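Local coordinates for mandelate racemase / muconate lactonizing enzyme family protein (Agrobacterium tumefaciens, PDB 4DXK), which probably acts as a lyase or racemase on an acid substrate not yet identified, using the metal-dependent chemistry of the enolase superfamily, at residues S85-I89 with S293-S299; P102-G108 with H331-N335; R116-T120 with I168-W174; L326-T330 with V341-V345. One frame throughout, in Å; residues are numbered along the deposited sequence.

Contact 1 (S85-I89 with S293-S299); sequences SAFDI and SWCGGLS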
loop_
_atom_site.group_PDB
_atom_site.type_symbol
_atom_site.label_atom_id
_atom_site.label_comp_id
_atom_site.label_asym_id
_atom_site.label_seq_id
_atom_site.Cartn_x
_atom_site.Cartn_y
_atom_site.Cartn_z
ATOM N N SER A 85 6.940 -36.146 4.571
ATOM C CA SER A 85 6.714 -35.788 5.967
ATOM C C SER A 85 6.800 -37.007 6.879
ATOM O O SER A 85 7.418 -36.947 7.947
ATOM C CB SER A 85 5.350 -35.109 6.130
ATOM O OG SER A 85 5.245 -33.934 5.336
ATOM N N ALA A 86 6.190 -38.115 6.461
ATOM C CA ALA A 86 6.289 -39.357 7.225
ATOM C C ALA A 86 7.746 -39.785 7.329
ATOM O O ALA A 86 8.216 -40.175 8.403
ATOM C CB ALA A 86 5.469 -40.436 6.570
ATOM N N PHE A 87 8.467 -39.697 6.214
ATOM C CA PHE A 87 9.893 -40.014 6.192
ATOM C C PHE A 87 10.685 -39.132 7.162
ATOM O O PHE A 87 11.519 -39.627 7.920
ATOM C CB PHE A 87 10.424 -39.908 4.753
ATOM C CG PHE A 87 11.900 -40.140 4.619
ATOM C CD1 PHE A 87 12.426 -41.420 4.714
ATOM C CD2 PHE A 87 12.762 -39.077 4.398
ATOM C CE1 PHE A 87 13.786 -41.629 4.595
ATOM C CE2 PHE A 87 14.129 -39.287 4.276
ATOM C CZ PHE A 87 14.632 -40.558 4.371
ATOM N N ASP A 88 10.401 -37.832 7.162
ATOM C CA ASP A 88 11.087 -36.897 8.048
ATOM C C ASP A 88 10.872 -37.246 9.524
ATOM O O ASP A 88 11.809 -37.204 10.328
ATOM C CB ASP A 88 10.623 -35.471 7.755
ATOM C CG ASP A 88 11.335 -34.441 8.608
ATOM O OD1 ASP A 88 12.499 -34.122 8.292
ATOM O OD2 ASP A 88 10.718 -33.963 9.589
ATOM N N ILE A 89 9.646 -37.598 9.890
ATOM C CA ILE A 89 9.351 -37.991 11.264
ATOM C C ILE A 89 10.229 -39.191 11.660
ATOM O O ILE A 89 10.810 -39.235 12.750
ATOM C CB ILE A 89 7.839 -38.279 11.469
ATOM C CG1 ILE A 89 7.027 -36.996 11.266
ATOM C CG2 ILE A 89 7.586 -38.856 12.858
ATOM C CD1 ILE A 89 5.536 -37.232 11.074
ATOM N N SER A 293 2.566 -34.257 9.495
ATOM C CA SER A 293 2.581 -35.288 8.455
ATOM C C SER A 293 2.056 -34.807 7.106
ATOM O O SER A 293 2.056 -35.577 6.135
ATOM C CB SER A 293 1.811 -36.540 8.898
ATOM O OG SER A 293 0.408 -36.363 8.849
ATOM N N TRP A 294 1.597 -33.552 7.057
ATOM C CA TRP A 294 1.039 -32.951 5.847
ATOM C C TRP A 294 1.829 -31.720 5.395
ATOM O O TRP A 294 1.560 -31.208 4.312
ATOM C CB TRP A 294 -0.425 -32.529 6.065
ATOM C CG TRP A 294 -1.374 -33.656 6.354
ATOM C CD1 TRP A 294 -1.147 -34.991 6.168
ATOM C CD2 TRP A 294 -2.694 -33.548 6.919
ATOM N NE1 TRP A 294 -2.245 -35.714 6.565
ATOM C CE2 TRP A 294 -3.210 -34.855 7.024
ATOM C CE3 TRP A 294 -3.502 -32.472 7.310
ATOM C CZ2 TRP A 294 -4.488 -35.119 7.522
ATOM C CZ3 TRP A 294 -4.767 -32.735 7.813
ATOM C CH2 TRP A 294 -5.250 -34.045 7.906
ATOM N N CYS A 295 2.773 -31.234 6.213
ATOM C CA CYS A 295 3.373 -29.915 5.976
ATOM C C CYS A 295 4.851 -29.943 5.651
ATOM O O CYS A 295 5.440 -28.881 5.447
ATOM C CB CYS A 295 3.158 -28.995 7.189
ATOM S SG CYS A 295 4.209 -29.371 8.606
ATOM N N GLY A 296 5.454 -31.129 5.650
ATOM C CA GLY A 296 6.895 -31.249 5.464
ATOM C C GLY A 296 7.643 -31.800 6.672
ATOM O O GLY A 296 8.867 -31.658 6.771
ATOM N N GLY A 297 6.923 -32.394 7.612
ATOM C CA GLY A 297 7.554 -33.090 8.721
ATOM C C GLY A 297 7.834 -32.199 9.908
ATOM O O GLY A 297 7.485 -31.011 9.928
ATOM N N LEU A 298 8.488 -32.775 10.906
ATOM C CA LEU A 298 8.978 -31.987 12.026
ATOM C C LEU A 298 9.963 -30.929 11.539
ATOM O O LEU A 298 10.063 -29.858 12.132
ATOM C CB LEU A 298 9.648 -32.886 13.069
ATOM C CG LEU A 298 8.691 -33.660 13.971
ATOM C CD1 LEU A 298 9.403 -34.805 14.686
ATOM C CD2 LEU A 298 8.029 -32.742 14.984
ATOM N N SER A 299 10.691 -31.215 10.462
ATOM C CA SER A 299 11.666 -30.263 9.929
ATOM C C SER A 299 11.010 -28.952 9.484
ATOM O O SER A 299 11.448 -27.870 9.882
ATOM C CB SER A 299 12.484 -30.890 8.801
ATOM O OG SER A 299 13.317 -31.911 9.347
#

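Contact 2 (P102-G108 with H331-N335); sequences PIAQLLG and HLSLN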
loop_
_atom_site.group_PDB
_atom_site.type_symbol
_atom_site.label_atom_id
_atom_site.label_comp_id
_atom_site.label_asym_id
_atom_site.label_seq_id
_atom_site.Cartn_x
_atom_site.Cartn_y
_atom_site.Cartn_z
ATOM N N PRO A 102 14.907 -37.834 23.787
ATOM C CA PRO A 102 13.579 -37.614 23.199
ATOM C C PRO A 102 13.613 -36.565 22.094
ATOM O O PRO A 102 14.441 -35.646 22.137
ATOM C CB PRO A 102 12.762 -37.073 24.380
ATOM C CG PRO A 102 13.527 -37.512 25.617
ATOM C CD PRO A 102 14.968 -37.422 25.198
ATOM N N ILE A 103 12.718 -36.682 21.125
ATOM C CA ILE A 103 12.634 -35.669 20.074
ATOM C C ILE A 103 12.508 -34.240 20.626
ATOM O O ILE A 103 13.163 -33.329 20.121
ATOM C CB ILE A 103 11.531 -35.998 19.042
ATOM C CG1 ILE A 103 11.968 -37.188 18.180
ATOM C CG2 ILE A 103 11.205 -34.792 18.162
ATOM C CD1 ILE A 103 10.850 -37.802 17.366
ATOM N N ALA A 104 11.707 -34.041 21.672
ATOM C CA ALA A 104 11.537 -32.692 22.208
ATOM C C ALA A 104 12.877 -32.088 22.619
ATOM O O ALA A 104 13.098 -30.892 22.471
ATOM C CB ALA A 104 10.572 -32.689 23.379
ATOM N N GLN A 105 13.777 -32.915 23.139
ATOM C CA GLN A 105 15.103 -32.430 23.494
ATOM C C GLN A 105 15.884 -32.003 22.255
ATOM O O GLN A 105 16.493 -30.931 22.228
ATOM C CB GLN A 105 15.895 -33.480 24.274
ATOM C CG GLN A 105 17.292 -32.981 24.633
ATOM C CD GLN A 105 17.242 -31.729 25.492
ATOM O OE1 GLN A 105 16.640 -31.736 26.557
ATOM N NE2 GLN A 105 17.857 -30.654 25.024
ATOM N N LEU A 106 15.862 -32.831 21.220
ATOM C CA LEU A 106 16.605 -32.538 20.008
ATOM C C LEU A 106 16.081 -31.294 19.304
ATOM O O LEU A 106 16.825 -30.656 18.571
ATOM C CB LEU A 106 16.602 -33.749 19.069
ATOM C CG LEU A 106 17.313 -34.987 19.616
ATOM C CD1 LEU A 106 17.266 -36.081 18.569
ATOM C CD2 LEU A 106 18.752 -34.671 20.021
ATOM N N LEU A 107 14.813 -30.949 19.515
ATOM C CA LEU A 107 14.259 -29.720 18.956
ATOM C C LEU A 107 14.759 -28.449 19.651
ATOM O O LEU A 107 14.591 -27.350 19.112
ATOM C CB LEU A 107 12.727 -29.754 18.974
ATOM C CG LEU A 107 12.076 -30.831 18.111
ATOM C CD1 LEU A 107 10.586 -30.889 18.390
ATOM C CD2 LEU A 107 12.350 -30.606 16.637
ATOM N N GLY A 108 15.356 -28.584 20.832
ATOM C CA GLY A 108 15.795 -27.440 21.622
ATOM C C GLY A 108 15.398 -27.489 23.085
ATOM O O GLY A 108 15.618 -26.523 23.834
ATOM N N HIS A 331 5.754 -33.917 21.096
ATOM C CA HIS A 331 7.161 -33.506 21.243
ATOM C C HIS A 331 7.359 -32.060 20.779
ATOM O O HIS A 331 7.995 -31.251 21.456
ATOM C CB HIS A 331 8.112 -34.414 20.450
ATOM C CG HIS A 331 8.361 -35.744 21.084
ATOM N ND1 HIS A 331 9.347 -35.950 22.026
ATOM C CD2 HIS A 331 7.752 -36.940 20.905
ATOM C CE1 HIS A 331 9.330 -37.217 22.402
ATOM N NE2 HIS A 331 8.373 -37.840 21.735
ATOM N N LEU A 332 6.826 -31.727 19.610
ATOM C CA LEU A 332 6.916 -30.357 19.110
ATOM C C LEU A 332 6.257 -29.353 20.054
ATOM O O LEU A 332 6.816 -28.288 20.333
ATOM C CB LEU A 332 6.295 -30.267 17.725
ATOM C CG LEU A 332 6.227 -28.866 17.107
ATOM C CD1 LEU A 332 7.610 -28.255 16.911
ATOM C CD2 LEU A 332 5.458 -28.909 15.791
ATOM N N SER A 333 5.098 -29.718 20.580
ATOM C CA SER A 333 4.361 -28.854 21.490
ATOM C C SER A 333 5.036 -28.676 22.845
ATOM O O SER A 333 4.794 -27.678 23.506
ATOM C CB SER A 333 2.942 -29.381 21.679
ATOM O OG SER A 333 2.194 -29.204 20.491
ATOM N N LEU A 334 5.854 -29.635 23.276
ATOM C CA LEU A 334 6.588 -29.460 24.526
ATOM C C LEU A 334 7.819 -28.589 24.319
ATOM O O LEU A 334 8.290 -27.935 25.248
ATOM C CB LEU A 334 6.985 -30.808 25.138
ATOM C CG LEU A 334 5.809 -31.712 25.513
ATOM C CD1 LEU A 334 6.327 -32.920 26.270
ATOM C CD2 LEU A 334 4.744 -31.011 26.328
ATOM N N ASN A 335 8.354 -28.575 23.105
ATOM C CA ASN A 335 9.509 -27.743 22.810
ATOM C C ASN A 335 9.168 -26.296 22.440
ATOM O O ASN A 335 9.752 -25.358 22.968
ATOM C CB ASN A 335 10.357 -28.336 21.686
ATOM C CG ASN A 335 11.325 -27.332 21.136
ATOM O OD1 ASN A 335 11.089 -26.748 20.064
ATOM N ND2 ASN A 335 12.375 -27.056 21.888
#

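Contact 3 (R116-T120 with I168-W174); sequences RTYNT and ITAMKIW. With PO4 (phosphate ion), chain B.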
loop_
_atom_site.group_PDB
_atom_site.type_symbol
_atom_site.label_atom_id
_atom_site.label_comp_id
_atom_site.label_asym_id
_atom_site.label_seq_id
_atom_site.Cartn_x
_atom_site.Cartn_y
_atom_site.Cartn_z
ATOM N N ARG A 116 -1.612 -28.219 27.705
ATOM C CA ARG A 116 -3.059 -28.343 27.666
ATOM C C ARG A 116 -3.494 -29.010 26.372
ATOM O O ARG A 116 -2.923 -28.764 25.310
ATOM C CB ARG A 116 -3.711 -26.964 27.788
ATOM C CG ARG A 116 -5.217 -26.992 27.961
ATOM C CD ARG A 116 -5.762 -25.640 28.439
ATOM N NE ARG A 116 -5.848 -24.657 27.360
ATOM C CZ ARG A 116 -6.985 -24.181 26.851
ATOM N NH1 ARG A 116 -8.164 -24.571 27.325
ATOM N NH2 ARG A 116 -6.946 -23.291 25.868
ATOM N N THR A 117 -4.499 -29.870 26.471
ATOM C CA THR A 117 -5.085 -30.503 25.293
ATOM C C THR A 117 -6.498 -29.979 25.026
ATOM O O THR A 117 -7.066 -29.251 25.845
ATOM C CB THR A 117 -5.099 -32.036 25.426
ATOM O OG1 THR A 117 -5.369 -32.639 24.155
ATOM C CG2 THR A 117 -6.160 -32.476 26.421
ATOM N N TYR A 118 -7.046 -30.312 23.861
ATOM C CA TYR A 118 -8.463 -30.101 23.586
ATOM C C TYR A 118 -8.992 -31.298 22.831
ATOM O O TYR A 118 -8.223 -32.023 22.194
ATOM C CB TYR A 118 -8.722 -28.801 22.813
ATOM C CG TYR A 118 -8.350 -28.779 21.340
ATOM C CD1 TYR A 118 -9.269 -29.162 20.361
ATOM C CD2 TYR A 118 -7.119 -28.301 20.922
ATOM C CE1 TYR A 118 -8.950 -29.101 19.014
ATOM C CE2 TYR A 118 -6.784 -28.244 19.575
ATOM C CZ TYR A 118 -7.706 -28.641 18.623
ATOM O OH TYR A 118 -7.376 -28.583 17.291
ATOM N N ASN A 119 -10.304 -31.500 22.909
ATOM C CA ASN A 119 -10.957 -32.606 22.220
ATOM C C ASN A 119 -11.964 -32.108 21.193
ATOM O O ASN A 119 -12.460 -30.990 21.293
ATOM C CB ASN A 119 -11.678 -33.529 23.213
ATOM C CG ASN A 119 -10.724 -34.341 24.075
ATOM O OD1 ASN A 119 -9.532 -34.454 23.790
ATOM N ND2 ASN A 119 -11.259 -34.921 25.143
ATOM N N THR A 120 -12.300 -32.952 20.223
ATOM C CA THR A 120 -13.283 -32.569 19.215
ATOM C C THR A 120 -14.647 -33.203 19.475
ATOM O O THR A 120 -14.776 -34.111 20.300
ATOM C CB THR A 120 -12.815 -32.944 17.806
ATOM O OG1 THR A 120 -12.858 -34.368 17.646
ATOM C CG2 THR A 120 -11.401 -32.446 17.576
ATOM N N ILE A 168 -10.572 -30.866 31.048
ATOM C CA ILE A 168 -10.407 -30.379 29.682
ATOM C C ILE A 168 -11.275 -29.141 29.483
ATOM O O ILE A 168 -12.489 -29.186 29.712
ATOM C CB ILE A 168 -10.768 -31.466 28.654
ATOM C CG1 ILE A 168 -9.750 -32.607 28.739
ATOM C CG2 ILE A 168 -10.808 -30.888 27.237
ATOM C CD1 ILE A 168 -10.147 -33.855 27.985
ATOM N N THR A 169 -10.653 -28.035 29.093
ATOM C CA THR A 169 -11.328 -26.745 29.079
ATOM C C THR A 169 -11.404 -26.129 27.688
ATOM O O THR A 169 -11.599 -24.918 27.545
ATOM C CB THR A 169 -10.666 -25.755 30.065
ATOM O OG1 THR A 169 -9.292 -25.579 29.706
ATOM C CG2 THR A 169 -10.752 -26.278 31.501
ATOM N N ALA A 170 -11.261 -26.965 26.664
ATOM C CA ALA A 170 -11.464 -26.532 25.290
ATOM C C ALA A 170 -12.036 -27.685 24.478
ATOM O O ALA A 170 -11.669 -28.848 24.687
ATOM C CB ALA A 170 -10.158 -26.059 24.685
ATOM N N MET A 171 -12.928 -27.355 23.550
ATOM C CA MET A 171 -13.544 -28.347 22.679
ATOM C C MET A 171 -13.764 -27.730 21.310
ATOM O O MET A 171 -14.028 -26.525 21.186
ATOM C CB MET A 171 -14.869 -28.831 23.267
ATOM C CG MET A 171 -15.934 -27.746 23.352
ATOM S SD MET A 171 -17.386 -28.233 24.304
ATOM C CE MET A 171 -18.136 -29.415 23.192
ATOM N N LYS A 172 -13.656 -28.561 20.281
ATOM C CA LYS A 172 -13.810 -28.101 18.909
ATOM C C LYS A 172 -14.987 -28.813 18.260
ATOM O O LYS A 172 -15.110 -30.033 18.367
ATOM C CB LYS A 172 -12.526 -28.331 18.107
ATOM C CG LYS A 172 -12.575 -27.748 16.696
ATOM C CD LYS A 172 -11.171 -27.565 16.093
ATOM C CE LYS A 172 -10.620 -28.867 15.543
ATOM N NZ LYS A 172 -9.237 -28.674 15.016
ATOM N N ILE A 173 -15.850 -28.041 17.600
ATOM C CA ILE A 173 -17.044 -28.582 16.955
ATOM C C ILE A 173 -17.162 -28.044 15.531
ATOM O O ILE A 173 -16.563 -27.019 15.191
ATOM C CB ILE A 173 -18.323 -28.257 17.766
ATOM C CG1 ILE A 173 -18.525 -26.744 17.902
ATOM C CG2 ILE A 173 -18.259 -28.913 19.142
ATOM C CD1 ILE A 173 -19.855 -26.362 18.543
ATOM N N TRP A 174 -17.908 -28.753 14.691
ATOM C CA TRP A 174 -18.106 -28.345 13.300
ATOM C C TRP A 174 -19.571 -28.463 12.872
ATOM O O TRP A 174 -19.908 -29.258 11.992
ATOM C CB TRP A 174 -17.184 -29.115 12.340
ATOM C CG TRP A 174 -17.076 -30.601 12.557
ATOM C CD1 TRP A 174 -17.819 -31.578 11.958
ATOM C CD2 TRP A 174 -16.127 -31.274 13.389
ATOM N NE1 TRP A 174 -17.405 -32.817 12.388
ATOM C CE2 TRP A 174 -16.366 -32.656 13.267
ATOM C CE3 TRP A 174 -15.106 -30.839 14.238
ATOM C CZ2 TRP A 174 -15.623 -33.608 13.965
ATOM C CZ3 TRP A 174 -14.366 -31.783 14.924
ATOM C CH2 TRP A 174 -14.629 -33.150 14.786
HETATM P P PO4 B . -9.857 -31.694 13.103
HETATM O O1 PO4 B . -9.018 -30.436 12.937
HETATM O O2 PO4 B . -9.362 -32.775 12.172
HETATM O O3 PO4 B . -9.801 -32.248 14.500
HETATM O O4 PO4 B . -11.300 -31.376 12.765
HETATM O O HOH W 1 -7.986 -28.298 28.280
#

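Contact 4 (L326-T330 with V341-V345); sequences LCAST and VQESV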
loop_
_atom_site.group_PDB
_atom_site.type_symbol
_atom_site.label_atom_id
_atom_site.label_comp_id
_atom_site.label_asym_id
_atom_site.label_seq_id
_atom_site.Cartn_x
_atom_site.Cartn_y
_atom_site.Cartn_z
ATOM N N LEU A 326 0.200 -37.952 16.652
ATOM C CA LEU A 326 -0.110 -37.385 17.958
ATOM C C LEU A 326 1.152 -37.277 18.817
ATOM O O LEU A 326 1.417 -36.239 19.438
ATOM C CB LEU A 326 -1.186 -38.205 18.669
ATOM C CG LEU A 326 -1.465 -37.781 20.116
ATOM C CD1 LEU A 326 -2.013 -36.356 20.201
ATOM C CD2 LEU A 326 -2.420 -38.751 20.797
ATOM N N CYS A 327 1.950 -38.337 18.837
ATOM C CA CYS A 327 3.137 -38.349 19.666
ATOM C C CYS A 327 4.186 -37.327 19.211
ATOM O O CYS A 327 4.683 -36.528 20.009
ATOM C CB CYS A 327 3.732 -39.754 19.705
ATOM S SG CYS A 327 5.194 -39.839 20.715
ATOM N N ALA A 328 4.546 -37.357 17.934
ATOM C CA ALA A 328 5.541 -36.420 17.421
ATOM C C ALA A 328 5.067 -34.967 17.563
ATOM O O ALA A 328 5.865 -34.057 17.826
ATOM C CB ALA A 328 5.890 -36.760 15.988
ATOM N N SER A 329 3.764 -34.747 17.404
ATOM C CA SER A 329 3.221 -33.406 17.596
ATOM C C SER A 329 3.363 -32.965 19.045
ATOM O O SER A 329 3.608 -31.784 19.329
ATOM C CB SER A 329 1.754 -33.346 17.187
ATOM O OG SER A 329 1.612 -33.623 15.802
ATOM N N THR A 330 3.167 -33.902 19.969
ATOM C CA THR A 330 3.335 -33.589 21.379
ATOM C C THR A 330 4.785 -33.211 21.687
ATOM O O THR A 330 5.027 -32.262 22.427
ATOM C CB THR A 330 2.811 -34.725 22.274
ATOM O OG1 THR A 330 1.434 -34.976 21.959
ATOM C CG2 THR A 330 2.900 -34.341 23.738
ATOM N N VAL A 341 -1.825 -25.264 22.437
ATOM C CA VAL A 341 -2.546 -26.458 22.853
ATOM C C VAL A 341 -2.127 -27.597 21.947
ATOM O O VAL A 341 -1.666 -27.364 20.825
ATOM C CB VAL A 341 -4.077 -26.300 22.707
ATOM C CG1 VAL A 341 -4.665 -25.503 23.859
ATOM C CG2 VAL A 341 -4.434 -25.668 21.359
ATOM N N GLN A 342 -2.282 -28.824 22.437
ATOM C CA GLN A 342 -2.077 -30.016 21.615
ATOM C C GLN A 342 -3.359 -30.826 21.552
ATOM O O GLN A 342 -3.723 -31.486 22.527
ATOM C CB GLN A 342 -0.943 -30.894 22.153
ATOM C CG GLN A 342 -0.775 -32.182 21.345
ATOM C CD GLN A 342 -0.535 -31.888 19.877
ATOM O OE1 GLN A 342 0.433 -31.212 19.522
ATOM N NE2 GLN A 342 -1.436 -32.369 19.011
ATOM N N GLU A 343 -4.044 -30.758 20.412
ATOM C CA GLU A 343 -5.242 -31.543 20.145
ATOM C C GLU A 343 -5.022 -33.032 20.396
ATOM O O GLU A 343 -3.951 -33.562 20.080
ATOM C CB GLU A 343 -5.635 -31.364 18.679
ATOM C CG GLU A 343 -6.957 -32.001 18.333
ATOM C CD GLU A 343 -7.312 -31.870 16.875
ATOM O OE1 GLU A 343 -6.403 -31.897 16.018
ATOM O OE2 GLU A 343 -8.514 -31.736 16.581
ATOM N N SER A 344 -6.027 -33.708 20.941
ATOM C CA SER A 344 -5.931 -35.153 21.061
ATOM C C SER A 344 -7.299 -35.801 20.985
ATOM O O SER A 344 -8.321 -35.123 21.050
ATOM C CB SER A 344 -5.211 -35.553 22.353
ATOM O OG SER A 344 -5.978 -35.229 23.499
ATOM N N VAL A 345 -7.291 -37.122 20.835
ATOM C CA VAL A 345 -8.492 -37.939 20.757
ATOM C C VAL A 345 -9.045 -38.180 22.155
ATOM O O VAL A 345 -8.296 -38.505 23.079
ATOM C CB VAL A 345 -8.164 -39.309 20.121
ATOM C CG1 VAL A 345 -9.352 -40.262 20.220
ATOM C CG2 VAL A 345 -7.701 -39.146 18.674
#

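Contact 1 (S85-I89 with S293-S299)
Ser85 lays its CB over the carbonyl of Ser293, 3.3 Å from that O, and carries its hydroxyl on into the turn around Gly296. Its OG accepts from Gly296 N at 2.8 Å, a rather bent bond (133° at the hydrogen), and is also bonded to Val81 O one turn back in its own helix. Ser85 is thus small enough for a close backbone approach and still supplies an acceptor to the turn. One turn further on, Asp88 serves the start of helix 297-310. With CG anti to the backbone N (chi1 -178°), its carboxylate spreads across Ser299: OD1 meets Ser299 OG at 2.6 Å and OD2 meets Ser299 N at 2.9 Å, both on the syn side, Ser299 N 32° out of the carboxylate plane. A carboxylate suits this place, since the amide N-H groups of a helix's first turn would probably stabilise its negative charge. Gly297 CA lies 3.4 Å from Asp88 OD2, an approach that its lack of a side chain permits; its positive phi also favours glycine. Ser299 OG has a second partner in Trp92 NE1. The contact joins helix 79-99 of the N-terminal domain to helix 297-310 of the barrel, with helix 61-68 beside Asp88 and helix 323-335 against Ile89 and Leu298.

Contact 2 (P102-G108 with H331-N335)
His331 packs its imidazole against the first turn of helix 103-106 and buries more surface here than any other residue of the two segments. Its ND1 accepts from Ala104 N at 3.1 Å, with the donor tilted 27° from the ring plane and the N-H bent to 143°. Ile103 covers one face of the ring: its CB stands 4.0 Å from the centroid in a CH-pi contact, displaced toward the rim, while Pro102 CB comes up at the edge near CE1. On the far side of the imidazole NE2 is bonded to Leu376 O, so both ring nitrogens are engaged and the ring's rotation is fixed. Histidine suits the place because one flat group can serve an acceptor and a donor site at once. The short helix follows a familiar plan, with Pro102 as N-cap and a Schellman motif closing it at Gly108, whose positive phi favours glycine. Amide N-H groups at the start of a helix lack partners within it, and His331 uses one of them. Asn335, one turn after His331, turns its amide to the other end of the short helix. Its CG lies 3.5 Å from Leu107 CB, and ND2 passes on to Gly109 O and to Asp62 of a third subunit. Leu107 packs its CB on Asn335 and its CD1 on Leu332, the CD1 reaching Leu332 CA at 3.8 Å and Leu332 CD1 at 4.2 Å. Leu298 and Ala301 of helix 297-310 also pack on Leu332.

Contact 3 (R116-T120 with I168-W174)
Strands 116-118 and 170-173 run nearly parallel, at 28° with their axes 6.4 Å apart, and the backbones of segments 116-120 and 168-174 are bridged once, at Asn119 and Met171, where Lys172 N donates to Asn119 O at 2.9 Å. Asn119 N to Ala170 O is a weaker bond, and a water spans the gap further back, between Thr117 O and Thr169 N. The contact joins two successive parallel strands of the enolase-superfamily barrel, 115-118 and 170-173; strand 342-343 flanks the first on its other side. Tyr118 sets its CB against Ala170 CB, 3.6 Å away; the small alanine leaves room for this. The Lys172 chain passes at a slant across the ring near CE1 and, bent at chi3 (80°), returns its NZ to the phenol in the ring plane, 2.9 Å from Tyr118 OH. The same NZ gives a hydrogen bond to O1 of a phosphate, probably from the crystallisation liquor, at 2.7 Å and a salt bridge to Glu242, a ligand of the sodium ion. A lysine is long enough to bring NZ from the strand to the metal site, probably the active site. At the phosphate end Trp174 presents its edge to Thr120, CZ3 lying 3.5 Å from Thr120 CB. At the other end, in one of the two conformers of Arg116, NH1 donates to Thr169 OG1 at 2.8 Å and NH2 forms a salt bridge to Asp212.

Contact 4 (L326-T330 with V341-V345)
Leu326 pushes CD1 into the carbonyl of Glu343, 3.4 Å from its O, and against Ser344 CB at 3.9 Å, one of two closely packed parts of the contact. With chi1 at 173° the isobutyl group extends from the helix toward the strand, and Ile368 of strand 367-369 adds to this van der Waals contact. The other packed part is the amide of Gln342 on Ser329. The glutamine chain is bent at chi2 (57°), its CG 3.6 Å from Thr330 OG1, which itself donates to Leu326 O at 2.8 Å inside its own helix. Gln342 NE2 donates to Glu343 O at 3.0 Å, nearly straight and on a lone pair, which holds the amide fixed. That leaves OE1 facing Ser329 CB at 3.4 Å and Ser329 O at 3.2 Å, two acceptors that cannot bond directly. The loose part is the side chain of Glu343, which stays clear of the helix segment and turns to the pocket, near the phosphate and the modified residue at position 319. Ser333 OG, one turn on from Ser329, is bonded to Gln342 OE1 and Ser329 O, its one proton shared or alternating between them. Helix and strand are therefore held by van der Waals contact and by a hydroxyl that reconciles two acceptors, an arrangement for which glutamine and serine are well suited.

The four contacts run from the N-terminal domain to the pocket. Contacts 1 and 2 meet at Leu298, whose CD1 lies 3.9 Å from Ile103 CG2, so one leucine lies between the two crossings from that domain to the barrel. Helix 323-335 is shared by contacts 2 and 4, where Ser333 OG reaches Gln342 OE1 at 2.8 Å. Contacts 3 and 4 are neighbours through strands 115-118 and 342-343: Thr117 OG1 is 2.6 Å from Gln342 O. Contact 3 comes nearest a sodium ion, the side chain of Lys172 lying about 4 Å from it; that of Glu343 in contact 4 is about 6 Å and that of Trp294 in contact 1 about 7 Å from a bound sodium ion, although the centres of contacts 1 and 3 are 24 Å apart.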